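Local atomic coordinates of 3-hydroxyacyl-CoA dehydrogenase (Brucella suis, PDB entry 4O5O), a protein that probably oxidises 3-hydroxyacyl-CoA thioesters to 3-ketoacyl-CoA with a nicotinamide cofactor, as a Rossmann-fold member of the short-chain dehydrogenase family. Residues Asn128-Ala133 with Ile151-Ser156; Pro199-Thr204 with Ala220-Pro225. All coordinates share one frame; numbering follows the deposited sequence.

Contact 1: residues Asn128-Ala133 with Ile151-Ser156; sequences NMLRLA and IINTAS
In the beta-alpha-beta crossover of this Rossmann fold that runs through helix 112-137, Leu130 drops from the helix onto Ile151 and Asn153 of strand 149-154. Its CB lies 4.1 Å from Ile151 CG2, while CD1 of the same isoleucine comes to 3.9 Å from the backbone O of Leu130. Both branches of Ile151 thus meet the same leucine, one at the base of its side chain and one at its carbonyl, purely by van der Waals packing.

Further along the strand, Leu130 CD2 reaches Asn153 ND2 at 3.8 Å, with the two side chains crossing at about a right angle. The leucine CG lies between the backbone N and the carbonyl carbon (chi1 88°), a rare setting in a helix, and from there CD2 is brought to the asparagine. The other end of the Asn153 amide, OD1, accepts a hydrogen bond from Asn93 ND2, so the buried side chain ties this strand to strand 90-93; Asn93 opens an Asn-Cys-Ala-Gly version of the family's N-N-A-G motif. Helix 167-187 adds Met179 and Val183 against Leu130. Just past the strand's end Ser156 stands where classical short-chain dehydrogenases carry their active-site serine, and it packs on Tyr169.

Away from the strand, Arg131 donates side-on to a single oxygen, Asn128 OD1, which lies in the guanidinium plane. Asn128 ND2 is bonded to Val68 O and Ser70 O, so both ends of the amide are held. Arg131 also forms a salt bridge with Asp71 and bonds His110 O of the second subunit through NH1. Arg131 NE meets Asn128 OD1 on a lone pair at 3.0 Å, whereas Arg131 NH2, 2.8 Å from that oxygen, approaches almost head-on at a C=O...N angle of 170°.

Contact 2: residues Pro199-Thr204 with Ala220-Pro225; sequences PGIFKT and ASVPFP
Ser221 OG hydrogen-bonds back to Leu218 O near the end of helix 212-220, and the same oxygen rests 3.7 Å from Ile201 CD1. The hydroxyl is turned back to that carbonyl by a first torsion that tucks OG between its own backbone N and carbonyl carbon (chi1 67°). What it offers the isoleucine is only van der Waals contact.

Ile201 CD1 does all the touching from its side. With CG1 placed beside the backbone N and the chain then extended (chi2 165°), the methyl is carried from one loop to the other, though their nearest CA atoms, those of Ile201 and Val222, stay 8.2 Å apart. There it meets a second, apolar partner: Val222 CG2 at 4.2 Å. Ser221 lies at the solvent-exposed side of this small contact and Val222 at the buried one. Leu258 packs on both Ile201 and Ser221, and Leu228 adds to the cover of the isoleucine.

Pro199-Gly200 is the Pro-Gly pair that classical short-chain dehydrogenases carry at the end of their sixth strand. The helical excursion between the two loops, helices 205-209 and 212-220, probably corresponds to the family's variable substrate-binding loop, and the contact joins the two ends of it. Backbone bonds from Ile201 and Lys203 to Gly229 hold the first loop in place, Lys203 sits at the centre of an inverse gamma turn, and Thr204 sits at the N-cap of the helix that follows, its OG1 bonded weakly to Met207 N.

In the second loop the peptide before Pro225 is cis, and Pro225 CB lies over one face of the Phe224 ring, 4.2 Å above its plane and offset toward the rim. Phe224 O accepts from Asn248 ND2 of the third subunit, whose Met246 packs on both Phe202 and Pro225.

How the contacts relate
Reading from the N terminus, contact 1 comes first: after segment 128-133 the chain leaves helix 112-137 and returns, 17 residues on, as 151-156 on the next strand of the parallel sheet. The chain then runs through helix 167-187 and strand 192-199 before contact 2 opens at 199-204 and closes at 220-225, around an excursion in which 13 of the 15 residues are helical. The two are in series, neither nested nor crossing, with centres about 23 Å apart. They still touch where neighbouring strands end: Pro199 CD packs 3.5 Å from Ala155 O. Contact 1 joins helix to sheet in the core; contact 2 joins loops beyond the strand ends.

Contact 1: residues Asn128-Ala133 with Ile151-Ser156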
ATOM      1  N   ASN B 128     -19.821  14.885   1.715  1.00  5.53           N
ATOM      2  CA  ASN B 128     -20.772  15.981   1.674  1.00  6.57           C
ATOM      3  C   ASN B 128     -20.110  17.296   2.058  1.00  6.08           C
ATOM      4  O   ASN B 128     -20.249  18.316   1.362  1.00  6.13           O
ATOM      5  CB  ASN B 128     -21.939  15.694   2.616  1.00  6.13           C
ATOM      6  CG  ASN B 128     -23.037  16.733   2.504  1.00  6.22           C
ATOM      7  OD1 ASN B 128     -23.393  17.155   1.398  1.00  7.83           O
ATOM      8  ND2 ASN B 128     -23.567  17.160   3.652  1.00  7.41           N
ATOM      9  N   MET B 129     -19.358  17.305   3.147  1.00  6.56           N
ATOM     10  CA  MET B 129     -18.717  18.551   3.539  1.00  6.33           C
ATOM     11  C   MET B 129     -17.607  18.945   2.556  1.00  5.61           C
ATOM     12  O   MET B 129     -17.421  20.130   2.292  1.00  6.73           O
ATOM     13  CB  MET B 129     -18.184  18.448   4.979  1.00  7.97           C
ATOM     14  CG  MET B 129     -19.296  18.296   6.020  1.00  8.10           C
ATOM     15  SD  MET B 129     -20.612  19.500   5.929  1.00 11.16           S
ATOM     16  CE  MET B 129     -19.699  21.043   5.895  1.00 14.35           C
ATOM     17  N   LEU B 130     -16.856  17.974   2.010  1.00  5.82           N
ATOM     18  CA  LEU B 130     -15.797  18.346   1.087  1.00  6.72           C
ATOM     19  C   LEU B 130     -16.326  18.950  -0.214  1.00  5.91           C
ATOM     20  O   LEU B 130     -15.768  19.928  -0.701  1.00  6.57           O
ATOM     21  CB  LEU B 130     -14.838  17.189   0.854  1.00  9.58           C
ATOM     22  CG  LEU B 130     -15.036  16.144  -0.200  1.00 12.73           C
ATOM     23  CD1 LEU B 130     -14.731  16.656  -1.612  1.00  8.24           C
ATOM     24  CD2 LEU B 130     -14.103  15.003   0.144  1.00 13.30           C
ATOM     25  N   ARG B 131     -17.442  18.440  -0.731  1.00  6.25           N
ATOM     26  CA  ARG B 131     -17.964  18.956  -2.000  1.00  7.07           C
ATOM     27  C   ARG B 131     -18.433  20.406  -1.815  1.00  5.66           C
ATOM     28  O   ARG B 131     -18.198  21.283  -2.669  1.00  6.55           O
ATOM     29  CB  ARG B 131     -19.053  18.040  -2.570  1.00  6.59           C
ATOM     30  CG  ARG B 131     -20.407  18.145  -1.896  1.00  7.43           C
ATOM     31  CD  ARG B 131     -21.402  17.047  -2.242  1.00  8.30           C
ATOM     32  NE  ARG B 131     -22.597  17.329  -1.444  1.00  7.92           N
ATOM     33  CZ  ARG B 131     -23.641  18.053  -1.815  1.00  8.98           C
ATOM     34  NH1 ARG B 131     -23.817  18.401  -3.081  1.00  9.29           N
ATOM     35  NH2 ARG B 131     -24.541  18.352  -0.893  1.00  8.74           N
ATOM     36  N   LEU B 132     -19.080  20.663  -0.685  1.00  6.43           N
ATOM     37  CA  LEU B 132     -19.616  21.996  -0.425  1.00  6.96           C
ATOM     38  C   LEU B 132     -18.503  23.004  -0.043  1.00  6.99           C
ATOM     39  O   LEU B 132     -18.524  24.181  -0.456  1.00  8.28           O
ATOM     40  CB  LEU B 132     -20.697  21.925   0.675  1.00  7.64           C
ATOM     41  CG  LEU B 132     -21.900  21.066   0.304  1.00  8.65           C
ATOM     42  CD1 LEU B 132     -22.791  20.918   1.528  1.00  9.24           C
ATOM     43  CD2 LEU B 132     -22.673  21.651  -0.888  1.00  9.16           C
ATOM     44  N   ALA B 133     -17.524  22.558   0.748  1.00  6.94           N
ATOM     45  CA  ALA B 133     -16.411  23.428   1.061  1.00  7.14           C
ATOM     46  C   ALA B 133     -15.604  23.734  -0.181  1.00  6.98           C
ATOM     47  O   ALA B 133     -15.154  24.875  -0.357  1.00  7.02           O
ATOM     48  CB  ALA B 133     -15.515  22.833   2.112  1.00  7.92           C
ATOM     49  N   ILE B 151      -8.276  20.874   2.027  1.00  5.65           N
ATOM     50  CA  ILE B 151      -9.248  19.961   2.620  1.00  6.18           C
ATOM     51  C   ILE B 151      -8.489  18.811   3.224  1.00  5.72           C
ATOM     52  O   ILE B 151      -7.684  18.166   2.540  1.00  6.40           O
ATOM     53  CB  ILE B 151     -10.238  19.429   1.566  1.00  6.50           C
ATOM     54  CG1 ILE B 151     -11.071  20.609   1.050  1.00  7.69           C
ATOM     55  CG2 ILE B 151     -11.127  18.329   2.161  1.00  7.57           C
ATOM     56  CD1 ILE B 151     -11.909  20.303  -0.165  1.00  9.95           C
ATOM     57  N   ILE B 152      -8.723  18.565   4.517  1.00  5.02           N
ATOM     58  CA  ILE B 152      -8.033  17.492   5.225  1.00  5.72           C
ATOM     59  C   ILE B 152      -9.066  16.568   5.840  1.00  5.76           C
ATOM     60  O   ILE B 152      -9.931  17.000   6.603  1.00  6.46           O
ATOM     61  CB  ILE B 152      -7.112  18.054   6.346  1.00  6.98           C
ATOM     62  CG1 ILE B 152      -6.033  18.951   5.725  1.00  7.42           C
ATOM     63  CG2 ILE B 152      -6.467  16.919   7.153  1.00  7.56           C
ATOM     64  CD1 ILE B 152      -5.316  19.843   6.678  1.00 11.59           C
ATOM     65  N   ASN B 153      -8.989  15.304   5.452  1.00  5.19           N
ATOM     66  CA  ASN B 153      -9.915  14.281   5.906  1.00  5.15           C
ATOM     67  C   ASN B 153      -9.248  13.367   6.906  1.00  5.47           C
ATOM     68  O   ASN B 153      -8.015  13.290   6.973  1.00  6.28           O
ATOM     69  CB  ASN B 153     -10.420  13.465   4.714  1.00  5.71           C
ATOM     70  CG  ASN B 153     -11.220  14.328   3.709  1.00  7.22           C
ATOM     71  OD1 ASN B 153     -11.819  15.280   4.096  1.00  7.11           O
ATOM     72  ND2 ASN B 153     -11.307  13.917   2.474  1.00 11.88           N
ATOM     73  N   THR B 154     -10.065  12.673   7.683  1.00  6.56           N
ATOM     74  CA  THR B 154      -9.553  11.758   8.693  1.00  6.14           C
ATOM     75  C   THR B 154      -9.971  10.337   8.303  1.00  5.85           C
ATOM     76  O   THR B 154     -11.158  10.028   8.249  1.00  6.29           O
ATOM     77  CB  THR B 154     -10.106  12.115  10.077  1.00  7.58           C
ATOM     78  OG1 THR B 154      -9.800  13.488  10.364  1.00  9.50           O
ATOM     79  CG2 THR B 154      -9.485  11.239  11.164  1.00  7.08           C
ATOM     80  N   ALA B 155      -8.986   9.486   8.028  1.00  6.17           N
ATOM     81  CA  ALA B 155      -9.218   8.059   7.840  1.00  6.53           C
ATOM     82  C   ALA B 155      -8.957   7.382   9.171  1.00  7.24           C
ATOM     83  O   ALA B 155      -9.490   7.841  10.197  1.00  7.94           O
ATOM     84  CB  ALA B 155      -8.383   7.518   6.694  1.00  7.32           C
ATOM     85  N   SER B 156      -8.133   6.337   9.193  1.00  6.74           N
ATOM     86  CA  SER B 156      -7.776   5.621  10.425  1.00  6.06           C
ATOM     87  C   SER B 156      -6.769   4.570  10.014  1.00  5.83           C
ATOM     88  O   SER B 156      -6.807   4.075   8.881  1.00  6.70           O
ATOM     89  CB  SER B 156      -8.993   4.880  11.012  1.00  7.77           C
ATOM     90  OG  SER B 156      -8.627   4.023  12.107  1.00  7.60           O
TER

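Contact 2: residues Pro199-Thr204 with Ala220-Pro225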
ATOM      1  N   PRO B 199      -5.192   8.436  11.655  1.00  5.22           N
ATOM      2  CA  PRO B 199      -4.710   8.309  13.023  1.00  5.86           C
ATOM      3  C   PRO B 199      -4.665   6.882  13.548  1.00  6.27           C
ATOM      4  O   PRO B 199      -5.514   6.062  13.181  1.00  7.02           O
ATOM      5  CB  PRO B 199      -5.713   9.132  13.846  1.00  6.01           C
ATOM      6  CG  PRO B 199      -6.558   9.860  12.887  1.00  9.46           C
ATOM      7  CD  PRO B 199      -6.490   9.114  11.589  1.00  6.27           C
ATOM      8  N   GLY B 200      -3.714   6.624  14.449  1.00  6.03           N
ATOM      9  CA  GLY B 200      -3.734   5.439  15.284  1.00  6.88           C
ATOM     10  C   GLY B 200      -4.637   5.622  16.463  1.00  7.05           C
ATOM     11  O   GLY B 200      -5.732   6.181  16.329  1.00  9.03           O
ATOM     12  N   ILE B 201      -4.183   5.151  17.620  1.00  6.80           N
ATOM     13  CA  ILE B 201      -4.990   5.185  18.802  1.00  8.75           C
ATOM     14  C   ILE B 201      -4.756   6.516  19.552  1.00  8.48           C
ATOM     15  O   ILE B 201      -3.657   6.771  20.067  1.00  9.93           O
ATOM     16  CB  ILE B 201      -4.694   3.997  19.744  1.00 11.00           C
ATOM     17  CG1 ILE B 201      -4.807   2.657  19.017  1.00 11.94           C
ATOM     18  CG2 ILE B 201      -5.687   4.041  20.894  1.00 14.80           C
ATOM     19  CD1 ILE B 201      -4.190   1.475  19.753  1.00 15.31           C
ATOM     20  N   PHE B 202      -5.802   7.348  19.618  1.00  8.84           N
ATOM     21  CA  PHE B 202      -5.754   8.632  20.300  1.00 10.18           C
ATOM     22  C   PHE B 202      -6.693   8.674  21.497  1.00 10.97           C
ATOM     23  O   PHE B 202      -7.665   7.930  21.567  1.00 13.30           O
ATOM     24  CB  PHE B 202      -6.117   9.761  19.335  1.00  9.43           C
ATOM     25  CG  PHE B 202      -4.957  10.184  18.475  1.00  7.82           C
ATOM     26  CD1 PHE B 202      -4.467   9.360  17.491  1.00  7.88           C
ATOM     27  CD2 PHE B 202      -4.294  11.366  18.729  1.00  7.67           C
ATOM     28  CE1 PHE B 202      -3.339   9.728  16.762  1.00  8.36           C
ATOM     29  CE2 PHE B 202      -3.167  11.732  18.026  1.00  7.47           C
ATOM     30  CZ  PHE B 202      -2.690  10.913  17.027  1.00  7.17           C
ATOM     31  N   LYS B 203      -6.354   9.536  22.440  1.00 12.08           N
ATOM     32  CA  LYS B 203      -7.183   9.811  23.615  1.00 14.54           C
ATOM     33  C   LYS B 203      -8.393  10.698  23.260  1.00 15.41           C
ATOM     34  O   LYS B 203      -8.384  11.906  23.487  1.00 22.32           O
ATOM     35  CB  LYS B 203      -6.312  10.497  24.674  1.00 15.42           C
ATOM     36  N   THR B 204      -9.420  10.057  22.716  1.00 19.09           N
ATOM     37  CA  THR B 204     -10.686  10.671  22.331  1.00 24.09           C
ATOM     38  C   THR B 204     -11.688  10.393  23.442  1.00 22.46           C
ATOM     39  O   THR B 204     -11.404   9.606  24.324  1.00 20.11           O
ATOM     40  CB  THR B 204     -11.241   9.997  21.058  1.00 26.90           C
ATOM     41  OG1 THR B 204     -11.507   8.615  21.352  1.00 29.89           O
ATOM     42  CG2 THR B 204     -10.262  10.090  19.913  1.00 36.45           C
ATOM     43  N   ALA B 220      -0.064   0.051  25.162  1.00 13.55           N
ATOM     44  CA  ALA B 220       1.039  -0.920  25.121  1.00 15.80           C
ATOM     45  C   ALA B 220       1.212  -1.571  23.749  1.00 14.03           C
ATOM     46  O   ALA B 220       2.285  -2.111  23.450  1.00 15.80           O
ATOM     47  CB  ALA B 220       0.850  -1.993  26.182  1.00 21.69           C
ATOM     48  N   SER B 221       0.180  -1.530  22.908  1.00 11.85           N
ATOM     49  CA  SER B 221       0.302  -2.076  21.568  1.00 11.72           C
ATOM     50  C   SER B 221       1.060  -1.166  20.613  1.00 11.41           C
ATOM     51  O   SER B 221       1.390  -1.595  19.518  1.00 12.82           O
ATOM     52  CB  SER B 221      -1.068  -2.384  20.957  1.00 14.19           C
ATOM     53  OG  SER B 221      -1.833  -1.223  20.711  1.00 12.20           O
ATOM     54  N   VAL B 222       1.332   0.072  21.018  1.00  9.17           N
ATOM     55  CA  VAL B 222       1.977   1.066  20.154  1.00  7.47           C
ATOM     56  C   VAL B 222       3.503   1.062  20.356  1.00  6.48           C
ATOM     57  O   VAL B 222       3.962   1.287  21.475  1.00  8.94           O
ATOM     58  CB  VAL B 222       1.418   2.461  20.449  1.00  8.83           C
ATOM     59  CG1 VAL B 222       2.033   3.501  19.546  1.00  8.23           C
ATOM     60  CG2 VAL B 222      -0.102   2.471  20.322  1.00 10.02           C
ATOM     61  N   PRO B 223       4.297   0.804  19.280  1.00  6.75           N
ATOM     62  CA  PRO B 223       5.752   0.674  19.509  1.00  7.61           C
ATOM     63  C   PRO B 223       6.417   1.905  20.130  1.00  7.44           C
ATOM     64  O   PRO B 223       7.054   1.821  21.190  1.00  8.83           O
ATOM     65  CB  PRO B 223       6.307   0.384  18.110  1.00  8.19           C
ATOM     66  CG  PRO B 223       5.199  -0.342  17.419  1.00  8.25           C
ATOM     67  CD  PRO B 223       3.923   0.290  17.940  1.00  8.83           C
ATOM     68  N   PHE B 224       6.237   3.067  19.517  1.00  6.82           N
ATOM     69  CA  PHE B 224       6.811   4.287  20.129  1.00  6.30           C
ATOM     70  C   PHE B 224       6.185   5.506  19.480  1.00  6.89           C
ATOM     71  O   PHE B 224       6.241   5.632  18.254  1.00  6.72           O
ATOM     72  CB  PHE B 224       8.359   4.391  19.996  1.00  6.40           C
ATOM     73  CG  PHE B 224       8.928   5.454  20.868  1.00  6.68           C
ATOM     74  CD1 PHE B 224       9.278   5.192  22.180  1.00  8.47           C
ATOM     75  CD2 PHE B 224       9.007   6.771  20.421  1.00  7.39           C
ATOM     76  CE1 PHE B 224       9.691   6.219  23.006  1.00  9.54           C
ATOM     77  CE2 PHE B 224       9.420   7.790  21.254  1.00  8.01           C
ATOM     78  CZ  PHE B 224       9.771   7.516  22.545  1.00 10.59           C
ATOM     79  N   PRO B 225       5.644   6.421  20.292  1.00  7.67           N
ATOM     80  CA  PRO B 225       5.667   6.381  21.765  1.00  9.11           C
ATOM     81  C   PRO B 225       4.619   5.398  22.289  1.00  8.17           C
ATOM     82  O   PRO B 225       3.536   5.312  21.711  1.00  8.21           O
ATOM     83  CB  PRO B 225       5.283   7.796  22.151  1.00  9.29           C
ATOM     84  CG  PRO B 225       4.421   8.266  21.022  1.00  9.67           C
ATOM     85  CD  PRO B 225       4.971   7.628  19.770  1.00  7.11           C
TER